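Local coordinates for pyruvate-formate lyase-activating enzyme (Bacteroides vulgatus ATCC 8482, PDB 3CAN), which is an activating enzyme of the radical SAM superfamily, whose members are built on a parallel beta/alpha barrel or part of one, at residues Val48-Leu62 with Asn84-Arg98. Sequence-based numbering, arbitrary orientation. Where two conformers were deposited one is given.
Sequences VDEVMRNCELLLIDL and NIRRVAEADFPYYIR
Ile60 and Ile85 pack closely in the buried part of this contact, where strand 57-61 runs parallel to strand 95-98 and carries helix 84-90 on one face. Ile60 spreads both branches against the helix: CG2 lies 3.5 Å from Ile85 CG1, and CD1 reaches the same carbon. Behind them five backbone hydrogen bonds hold the strands in parallel register, from Leu58 N to Pro94 O at one end to Leu62 N and Arg98 O at the other, 2.9 Å apart.

Just before strand 95-98, Phe93 is the wedge between helix 48-53 and the sheet. With CG anti to the backbone N (chi1 -170°), its ring slides past Met52, a selenomethionine, whose CG sits over one face, 3.9 Å from the centroid; the selenium comes in obliquely, a Met-aromatic contact, and lies 3.6 Å from Phe93 CB. Pro94 CD covers the opposite face near the rim, while Cys55 O meets the ring edge at CZ.

Between the helices the contact is looser and partly exposed. Here the extended Arg87 presents NE and NH1 side-on to Asp49 in a salt bridge, one nitrogen to each oxygen; NH1 to OD2 is 3.1 Å and almost straight at 177°. The other sheet face, also partly exposed, mixes apolar and charged contacts. Leu57 CD2 sits over one face of the Tyr96 ring in a CH-pi contact, 3.7 Å from its centroid. Arg98, bent at chi2 and chi3, lays its guanidinium over Leu59 CB and makes a salt bridge from NE to Asp61 OD1 at 3.2 Å, less straight at 144°.

The whole is two successive alpha-beta units; strand 57-61, helix 79-90 and strand 95-101 form a beta-alpha-beta crossover. Strand 35-38 pairs with the far edge of 57-61, strand 128-133 lies beyond 95-101, and helices 18-30 and 109-121 flank the two helices here, touching Val51 and Ile85 respectively.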
ATOM      1  N   VAL A  48     -14.420  -4.772  16.221  1.00 20.03           N
ATOM      2  CA  VAL A  48     -14.190  -3.509  15.520  1.00 20.18           C
ATOM      3  C   VAL A  48     -13.968  -2.411  16.559  1.00 19.47           C
ATOM      4  O   VAL A  48     -13.062  -1.619  16.440  1.00 19.21           O
ATOM      5  CB  VAL A  48     -15.362  -3.131  14.595  1.00 20.38           C
ATOM      6  CG1 VAL A  48     -15.121  -1.754  13.950  1.00 20.91           C
ATOM      7  CG2 VAL A  48     -15.572  -4.212  13.518  1.00 20.69           C
ATOM      8  N   ASP A  49     -14.795  -2.383  17.597  1.00 19.47           N
ATOM      9  CA  ASP A  49     -14.651  -1.377  18.659  1.00 19.29           C
ATOM     10  C   ASP A  49     -13.294  -1.469  19.361  1.00 19.05           C
ATOM     11  O   ASP A  49     -12.643  -0.438  19.603  1.00 18.76           O
ATOM     12  CB  ASP A  49     -15.766  -1.531  19.699  1.00 19.35           C
ATOM     13  CG  ASP A  49     -17.126  -1.136  19.174  1.00 21.00           C
ATOM     14  OD1 ASP A  49     -17.218  -0.559  18.072  1.00 23.25           O
ATOM     15  OD2 ASP A  49     -18.120  -1.406  19.889  1.00 21.74           O
ATOM     16  N   GLU A  50     -12.858  -2.687  19.678  1.00 18.81           N
ATOM     17  CA  GLU A  50     -11.576  -2.884  20.359  0.50 18.65           C
ATOM     18  C   GLU A  50     -10.401  -2.522  19.452  1.00 18.09           C
ATOM     19  O   GLU A  50      -9.422  -1.955  19.912  1.00 17.97           O
ATOM     20  CB  GLU A  50     -11.427  -4.320  20.871  0.50 18.90           C
ATOM     21  CG  GLU A  50     -10.185  -4.566  21.748  0.50 19.71           C
ATOM     22  CD  GLU A  50     -10.187  -3.789  23.069  0.50 21.67           C
ATOM     23  OE1 GLU A  50     -11.269  -3.365  23.533  0.50 20.94           O
ATOM     24  OE2 GLU A  50      -9.091  -3.606  23.649  0.50 24.33           O
ATOM     25  N   VAL A  51     -10.495  -2.854  18.165  1.00 17.64           N
ATOM     26  CA  VAL A  51      -9.464  -2.442  17.200  1.00 17.70           C
ATOM     27  C   VAL A  51      -9.353  -0.913  17.158  1.00 17.50           C
ATOM     28  O   VAL A  51      -8.258  -0.364  17.235  1.00 16.80           O
ATOM     29  CB  VAL A  51      -9.723  -2.995  15.785  1.00 17.77           C
ATOM     30  CG1 VAL A  51      -8.796  -2.300  14.763  1.00 18.20           C
ATOM     31  CG2 VAL A  51      -9.492  -4.518  15.765  1.00 18.28           C
HETATM   32  N   MSE A  52     -10.486  -0.219  17.101  1.00 17.84           N
HETATM   33  CA  MSE A  52     -10.470   1.251  17.113  1.00 17.96           C
HETATM   34  C   MSE A  52      -9.820   1.841  18.373  1.00 18.03           C
HETATM   35  O   MSE A  52      -9.172   2.876  18.312  1.00 18.54           O
HETATM   36  CB  MSE A  52     -11.878   1.811  16.921  1.00 17.98           C
HETATM   37  CG  MSE A  52     -12.413   1.663  15.518  1.00 18.34           C
HETATM   38 SE   MSE A  52     -14.086   2.629  15.243  0.80 21.13          SE
HETATM   39  CE  MSE A  52     -15.272   1.489  16.261  1.00 19.53           C
ATOM     40  N   ARG A  53      -9.965   1.176  19.514  1.00 17.06           N
ATOM     41  CA  ARG A  53      -9.312   1.639  20.723  1.00 17.39           C
ATOM     42  C   ARG A  53      -7.786   1.502  20.675  1.00 16.89           C
ATOM     43  O   ARG A  53      -7.080   2.110  21.492  1.00 16.46           O
ATOM     44  CB  ARG A  53      -9.865   0.894  21.937  1.00 17.69           C
ATOM     45  CG  ARG A  53     -11.242   1.359  22.338  1.00 19.62           C
ATOM     46  CD  ARG A  53     -11.615   0.833  23.711  1.00 21.74           C
ATOM     47  NE  ARG A  53     -12.185  -0.496  23.617  1.00 26.75           N
ATOM     48  CZ  ARG A  53     -13.466  -0.756  23.349  1.00 27.12           C
ATOM     49  NH1 ARG A  53     -13.872  -2.007  23.264  1.00 26.35           N
ATOM     50  NH2 ARG A  53     -14.351   0.218  23.158  1.00 30.86           N
ATOM     51  N   ASN A  54      -7.278   0.737  19.706  1.00 15.26           N
ATOM     52  CA  ASN A  54      -5.868   0.388  19.660  1.00 15.54           C
ATOM     53  C   ASN A  54      -5.225   0.642  18.297  1.00 14.98           C
ATOM     54  O   ASN A  54      -4.279  -0.038  17.905  1.00 14.17           O
ATOM     55  CB  ASN A  54      -5.696  -1.064  20.087  1.00 15.24           C
ATOM     56  CG  ASN A  54      -6.108  -1.287  21.542  1.00 15.81           C
ATOM     57  OD1 ASN A  54      -5.393  -0.887  22.474  1.00 16.78           O
ATOM     58  ND2 ASN A  54      -7.271  -1.902  21.737  1.00 15.57           N
ATOM     59  N   CYS A  55      -5.733   1.639  17.582  1.00 14.41           N
ATOM     60  CA  CYS A  55      -5.067   2.062  16.354  1.00 14.48           C
ATOM     61  C   CYS A  55      -5.434   3.482  16.010  1.00 14.34           C
ATOM     62  O   CYS A  55      -6.251   4.108  16.696  1.00 14.48           O
ATOM     63  CB  CYS A  55      -5.347   1.098  15.198  1.00 14.81           C
ATOM     64  SG  CYS A  55      -7.015   1.199  14.497  1.00 15.55           S
ATOM     65  N   GLU A  56      -4.798   3.993  14.966  1.00 14.18           N
ATOM     66  CA  GLU A  56      -4.964   5.366  14.524  1.00 14.74           C
ATOM     67  C   GLU A  56      -5.913   5.527  13.330  1.00 14.90           C
ATOM     68  O   GLU A  56      -6.439   6.621  13.112  1.00 15.04           O
ATOM     69  CB  GLU A  56      -3.602   5.946  14.147  1.00 14.87           C
ATOM     70  CG  GLU A  56      -2.788   6.437  15.294  1.00 15.19           C
ATOM     71  CD  GLU A  56      -2.279   5.353  16.212  1.00 16.94           C
ATOM     72  OE1 GLU A  56      -1.843   4.279  15.754  1.00 13.48           O
ATOM     73  OE2 GLU A  56      -2.273   5.595  17.427  1.00 17.85           O
ATOM     74  N   LEU A  57      -6.110   4.462  12.543  1.00 15.11           N
ATOM     75  CA  LEU A  57      -6.791   4.549  11.254  1.00 15.50           C
ATOM     76  C   LEU A  57      -7.313   3.188  10.841  1.00 15.39           C
ATOM     77  O   LEU A  57      -6.598   2.185  10.984  1.00 15.01           O
ATOM     78  CB  LEU A  57      -5.788   5.017  10.190  1.00 16.06           C
ATOM     79  CG  LEU A  57      -6.263   5.164   8.759  1.00 16.51           C
ATOM     80  CD1 LEU A  57      -7.289   6.305   8.663  1.00 19.04           C
ATOM     81  CD2 LEU A  57      -5.066   5.426   7.816  1.00 17.35           C
ATOM     82  N   LEU A  58      -8.543   3.144  10.327  1.00 14.64           N
ATOM     83  CA  LEU A  58      -9.073   1.927   9.736  1.00 15.07           C
ATOM     84  C   LEU A  58      -9.027   2.036   8.222  1.00 14.66           C
ATOM     85  O   LEU A  58      -9.173   3.128   7.656  1.00 14.05           O
ATOM     86  CB  LEU A  58     -10.518   1.662  10.169  1.00 15.63           C
ATOM     87  CG  LEU A  58     -10.843   1.363  11.631  1.00 16.36           C
ATOM     88  CD1 LEU A  58     -12.209   0.704  11.745  1.00 16.15           C
ATOM     89  CD2 LEU A  58      -9.757   0.535  12.349  1.00 15.58           C
ATOM     90  N   LEU A  59      -8.825   0.894   7.576  1.00 14.61           N
ATOM     91  CA  LEU A  59      -8.826   0.776   6.123  1.00 15.40           C
ATOM     92  C   LEU A  59      -9.928  -0.201   5.764  1.00 15.89           C
ATOM     93  O   LEU A  59     -10.005  -1.282   6.338  1.00 15.60           O
ATOM     94  CB  LEU A  59      -7.482   0.225   5.628  1.00 15.99           C
ATOM     95  CG  LEU A  59      -6.229   0.911   6.175  1.00 16.49           C
ATOM     96  CD1 LEU A  59      -4.979   0.133   5.785  1.00 17.60           C
ATOM     97  CD2 LEU A  59      -6.153   2.368   5.683  1.00 17.15           C
ATOM     98  N   ILE A  60     -10.813   0.179   4.852  1.00 15.24           N
ATOM     99  CA  ILE A  60     -11.847  -0.752   4.401  1.00 15.66           C
ATOM    100  C   ILE A  60     -11.938  -0.733   2.887  1.00 14.90           C
ATOM    101  O   ILE A  60     -11.983   0.344   2.287  1.00 13.99           O
ATOM    102  CB  ILE A  60     -13.237  -0.419   5.014  1.00 15.81           C
ATOM    103  CG1 ILE A  60     -13.168  -0.439   6.540  1.00 17.22           C
ATOM    104  CG2 ILE A  60     -14.282  -1.422   4.539  1.00 15.84           C
ATOM    105  CD1 ILE A  60     -14.397   0.151   7.262  1.00 17.97           C
ATOM    106  N   ASP A  61     -11.987  -1.922   2.280  1.00 14.71           N
ATOM    107  CA  ASP A  61     -12.170  -2.069   0.838  1.00 15.88           C
ATOM    108  C   ASP A  61     -13.665  -2.027   0.527  1.00 16.17           C
ATOM    109  O   ASP A  61     -14.460  -2.675   1.208  1.00 16.19           O
ATOM    110  CB  ASP A  61     -11.633  -3.414   0.342  1.00 16.99           C
ATOM    111  CG  ASP A  61     -10.134  -3.502   0.372  1.00 19.69           C
ATOM    112  OD1 ASP A  61      -9.464  -2.499   0.663  1.00 20.22           O
ATOM    113  OD2 ASP A  61      -9.621  -4.608   0.107  1.00 23.57           O
ATOM    114  N   LEU A  62     -14.030  -1.283  -0.509  1.00 15.77           N
ATOM    115  CA  LEU A  62     -15.402  -1.283  -1.012  1.00 15.58           C
ATOM    116  C   LEU A  62     -15.383  -1.681  -2.488  1.00 15.47           C
ATOM    117  O   LEU A  62     -15.431  -0.841  -3.379  1.00 15.34           O
ATOM    118  CB  LEU A  62     -16.020   0.092  -0.813  1.00 15.60           C
ATOM    119  CG  LEU A  62     -17.494   0.259  -1.150  1.00 16.45           C
ATOM    120  CD1 LEU A  62     -18.322  -0.747  -0.341  1.00 18.50           C
ATOM    121  CD2 LEU A  62     -17.930   1.695  -0.880  1.00 17.30           C
ATOM    122  N   ASN A  84     -19.871  -2.615   8.574  1.00 21.60           N
ATOM    123  CA  ASN A  84     -18.614  -2.190   9.213  1.00 22.16           C
ATOM    124  C   ASN A  84     -18.227  -0.753   8.891  1.00 21.68           C
ATOM    125  O   ASN A  84     -17.724  -0.021   9.757  1.00 21.64           O
ATOM    126  CB  ASN A  84     -17.465  -3.116   8.809  1.00 22.84           C
ATOM    127  CG  ASN A  84     -17.502  -4.448   9.536  1.00 25.41           C
ATOM    128  OD1 ASN A  84     -18.259  -4.618  10.504  1.00 31.48           O
ATOM    129  ND2 ASN A  84     -16.727  -5.424   9.041  1.00 23.50           N
ATOM    130  N   ILE A  85     -18.442  -0.350   7.648  1.00 19.89           N
ATOM    131  CA  ILE A  85     -18.158   1.014   7.258  1.00 19.32           C
ATOM    132  C   ILE A  85     -19.081   1.945   8.030  1.00 19.00           C
ATOM    133  O   ILE A  85     -18.640   2.956   8.575  1.00 19.05           O
ATOM    134  CB  ILE A  85     -18.294   1.248   5.732  1.00 18.94           C
ATOM    135  CG1 ILE A  85     -17.275   0.394   4.961  1.00 19.35           C
ATOM    136  CG2 ILE A  85     -18.125   2.721   5.429  1.00 19.63           C
ATOM    137  CD1 ILE A  85     -17.531   0.319   3.465  1.00 17.90           C
ATOM    138  N   ARG A  86     -20.368   1.595   8.111  1.00 19.08           N
ATOM    139  CA  ARG A  86     -21.298   2.418   8.878  1.00 19.49           C
ATOM    140  C   ARG A  86     -20.882   2.493  10.349  1.00 19.78           C
ATOM    141  O   ARG A  86     -20.936   3.561  10.951  1.00 18.63           O
ATOM    142  CB  ARG A  86     -22.731   1.898   8.755  1.00 19.56           C
ATOM    143  CG  ARG A  86     -23.777   2.793   9.413  1.00 19.94           C
ATOM    144  CD  ARG A  86     -25.188   2.375   9.003  1.00 20.35           C
ATOM    145  NE  ARG A  86     -25.451   2.683   7.600  1.00 19.68           N
ATOM    146  CZ  ARG A  86     -25.734   3.894   7.136  1.00 22.22           C
ATOM    147  NH1 ARG A  86     -25.829   4.942   7.955  1.00 24.93           N
ATOM    148  NH2 ARG A  86     -25.940   4.062   5.848  1.00 22.24           N
ATOM    149  N   ARG A  87     -20.446   1.368  10.916  1.00 20.11           N
ATOM    150  CA  ARG A  87     -20.074   1.358  12.332  1.00 20.86           C
ATOM    151  C   ARG A  87     -18.895   2.282  12.620  1.00 20.46           C
ATOM    152  O   ARG A  87     -18.921   3.025  13.608  1.00 20.25           O
ATOM    153  CB  ARG A  87     -19.782  -0.051  12.842  1.00 21.46           C
ATOM    154  CG  ARG A  87     -19.888  -0.115  14.365  1.00 22.74           C
ATOM    155  CD  ARG A  87     -19.660  -1.499  14.916  1.00 23.22           C
ATOM    156  NE  ARG A  87     -19.725  -1.484  16.382  1.00 24.56           N
ATOM    157  CZ  ARG A  87     -20.853  -1.545  17.096  1.00 25.72           C
ATOM    158  NH1 ARG A  87     -20.795  -1.521  18.424  1.00 23.83           N
ATOM    159  NH2 ARG A  87     -22.039  -1.643  16.500  1.00 26.56           N
ATOM    160  N   VAL A  88     -17.874   2.245  11.770  1.00 19.89           N
ATOM    161  CA  VAL A  88     -16.721   3.111  11.937  0.50 19.80           C
ATOM    162  C   VAL A  88     -17.116   4.584  11.790  1.00 19.42           C
ATOM    163  O   VAL A  88     -16.695   5.436  12.583  1.00 19.12           O
ATOM    164  CB  VAL A  88     -15.606   2.725  10.956  0.50 19.79           C
ATOM    165  CG1 VAL A  88     -14.390   3.617  11.138  0.50 19.38           C
ATOM    166  CG2 VAL A  88     -15.237   1.237  11.155  0.50 19.11           C
ATOM    167  N   ALA A  89     -17.940   4.873  10.790  1.00 19.15           N
ATOM    168  CA  ALA A  89     -18.432   6.233  10.573  1.00 19.49           C
ATOM    169  C   ALA A  89     -19.215   6.754  11.784  1.00 19.65           C
ATOM    170  O   ALA A  89     -19.033   7.913  12.214  1.00 19.03           O
ATOM    171  CB  ALA A  89     -19.290   6.279   9.321  1.00 18.82           C
ATOM    172  N   GLU A  90     -20.086   5.902  12.337  1.00 19.41           N
ATOM    173  CA  GLU A  90     -20.909   6.285  13.498  1.00 19.87           C
ATOM    174  C   GLU A  90     -20.085   6.452  14.780  1.00 19.71           C
ATOM    175  O   GLU A  90     -20.496   7.160  15.709  1.00 19.67           O
ATOM    176  CB  GLU A  90     -22.027   5.260  13.732  1.00 20.09           C
ATOM    177  CG  GLU A  90     -23.133   5.335  12.691  1.00 21.03           C
ATOM    178  CD  GLU A  90     -24.208   4.263  12.850  1.00 22.17           C
ATOM    179  OE1 GLU A  90     -24.052   3.343  13.684  1.00 27.40           O
ATOM    180  OE2 GLU A  90     -25.213   4.342  12.121  1.00 24.70           O
ATOM    181  N   ALA A  91     -18.929   5.798  14.818  1.00 18.96           N
ATOM    182  CA  ALA A  91     -17.975   5.925  15.916  1.00 19.11           C
ATOM    183  C   ALA A  91     -17.117   7.186  15.813  1.00 19.15           C
ATOM    184  O   ALA A  91     -16.316   7.442  16.703  1.00 19.42           O
ATOM    185  CB  ALA A  91     -17.084   4.693  15.966  1.00 18.74           C
ATOM    186  N   ASP A  92     -17.296   7.966  14.744  1.00 19.28           N
ATOM    187  CA  ASP A  92     -16.535   9.184  14.475  1.00 19.30           C
ATOM    188  C   ASP A  92     -15.024   8.932  14.482  1.00 18.96           C
ATOM    189  O   ASP A  92     -14.265   9.656  15.111  1.00 19.41           O
ATOM    190  CB  ASP A  92     -16.904  10.290  15.468  1.00 20.12           C
ATOM    191  CG  ASP A  92     -16.411  11.662  15.028  1.00 21.30           C
ATOM    192  OD1 ASP A  92     -16.260  11.899  13.807  1.00 23.17           O
ATOM    193  OD2 ASP A  92     -16.206  12.509  15.913  1.00 24.88           O
ATOM    194  N   PHE A  93     -14.617   7.877  13.787  1.00 18.28           N
ATOM    195  CA  PHE A  93     -13.244   7.397  13.802  1.00 17.91           C
ATOM    196  C   PHE A  93     -12.672   7.480  12.377  1.00 17.38           C
ATOM    197  O   PHE A  93     -13.389   7.207  11.415  1.00 17.04           O
ATOM    198  CB  PHE A  93     -13.213   5.961  14.331  1.00 17.60           C
ATOM    199  CG  PHE A  93     -11.835   5.445  14.613  1.00 17.67           C
ATOM    200  CD1 PHE A  93     -11.242   5.632  15.849  1.00 18.04           C
ATOM    201  CD2 PHE A  93     -11.110   4.784  13.632  1.00 17.47           C
ATOM    202  CE1 PHE A  93      -9.963   5.162  16.093  1.00 16.95           C
ATOM    203  CE2 PHE A  93      -9.837   4.309  13.894  1.00 16.52           C
ATOM    204  CZ  PHE A  93      -9.267   4.510  15.113  1.00 17.10           C
ATOM    205  N   PRO A  94     -11.380   7.873  12.235  1.00 16.96           N
ATOM    206  CA  PRO A  94     -10.821   8.026  10.899  1.00 16.63           C
ATOM    207  C   PRO A  94     -10.723   6.715  10.114  1.00 15.94           C
ATOM    208  O   PRO A  94     -10.251   5.696  10.640  1.00 15.66           O
ATOM    209  CB  PRO A  94      -9.415   8.589  11.138  1.00 16.82           C
ATOM    210  CG  PRO A  94      -9.232   8.706  12.569  1.00 16.93           C
ATOM    211  CD  PRO A  94     -10.410   8.230  13.293  1.00 17.27           C
ATOM    212  N   TYR A  95     -11.147   6.765   8.860  1.00 14.67           N
ATOM    213  CA  TYR A  95     -11.032   5.615   7.981  1.00 14.27           C
ATOM    214  C   TYR A  95     -10.748   6.033   6.550  1.00 14.26           C
ATOM    215  O   TYR A  95     -11.124   7.143   6.117  1.00 14.53           O
ATOM    216  CB  TYR A  95     -12.291   4.734   8.059  1.00 14.07           C
ATOM    217  CG  TYR A  95     -13.578   5.364   7.531  1.00 13.66           C
ATOM    218  CD1 TYR A  95     -14.114   4.973   6.311  1.00 13.27           C
ATOM    219  CD2 TYR A  95     -14.259   6.325   8.265  1.00 14.80           C
ATOM    220  CE1 TYR A  95     -15.287   5.533   5.823  1.00 13.92           C
ATOM    221  CE2 TYR A  95     -15.445   6.892   7.783  1.00 13.35           C
ATOM    222  CZ  TYR A  95     -15.943   6.493   6.570  1.00 13.78           C
ATOM    223  OH  TYR A  95     -17.111   7.054   6.099  1.00 14.06           O
ATOM    224  N   TYR A  96     -10.092   5.135   5.822  1.00 14.50           N
ATOM    225  CA  TYR A  96      -9.896   5.249   4.385  1.00 14.89           C
ATOM    226  C   TYR A  96     -10.744   4.173   3.711  1.00 15.03           C
ATOM    227  O   TYR A  96     -10.878   3.054   4.230  1.00 15.05           O
ATOM    228  CB  TYR A  96      -8.445   4.955   3.967  1.00 16.22           C
ATOM    229  CG  TYR A  96      -7.363   5.952   4.307  1.00 17.93           C
ATOM    230  CD1 TYR A  96      -7.582   7.050   5.122  1.00 18.93           C
ATOM    231  CD2 TYR A  96      -6.070   5.741   3.831  1.00 19.78           C
ATOM    232  CE1 TYR A  96      -6.535   7.939   5.429  1.00 18.68           C
ATOM    233  CE2 TYR A  96      -5.037   6.613   4.124  1.00 20.23           C
ATOM    234  CZ  TYR A  96      -5.277   7.709   4.919  1.00 19.31           C
ATOM    235  OH  TYR A  96      -4.231   8.553   5.205  1.00 19.88           O
ATOM    236  N   ILE A  97     -11.266   4.505   2.536  1.00 14.80           N
ATOM    237  CA  ILE A  97     -11.932   3.538   1.678  1.00 15.11           C
ATOM    238  C   ILE A  97     -11.052   3.286   0.451  1.00 15.54           C
ATOM    239  O   ILE A  97     -10.590   4.225  -0.189  1.00 16.63           O
ATOM    240  CB  ILE A  97     -13.313   4.047   1.225  1.00 15.15           C
ATOM    241  CG1 ILE A  97     -14.252   4.158   2.430  1.00 15.21           C
ATOM    242  CG2 ILE A  97     -13.901   3.107   0.156  1.00 15.96           C
ATOM    243  CD1 ILE A  97     -14.711   2.811   3.021  1.00 15.86           C
ATOM    244  N   ARG A  98     -10.821   2.017   0.135  1.00 15.67           N
ATOM    245  CA  ARG A  98     -10.094   1.630  -1.056  1.00 16.91           C
ATOM    246  C   ARG A  98     -11.016   0.926  -2.038  1.00 17.21           C
ATOM    247  O   ARG A  98     -11.770   0.034  -1.656  1.00 16.60           O
ATOM    248  CB  ARG A  98      -8.915   0.737  -0.691  1.00 17.70           C
ATOM    249  CG  ARG A  98      -7.926   1.439   0.222  1.00 22.49           C
ATOM    250  CD  ARG A  98      -8.173   1.077   1.665  1.00 28.60           C
ATOM    251  NE  ARG A  98      -7.635  -0.260   1.929  1.00 32.33           N
ATOM    252  CZ  ARG A  98      -6.343  -0.522   2.131  1.00 34.10           C
ATOM    253  NH1 ARG A  98      -5.439   0.461   2.124  1.00 34.57           N
ATOM    254  NH2 ARG A  98      -5.951  -1.776   2.363  1.00 33.81           N
TER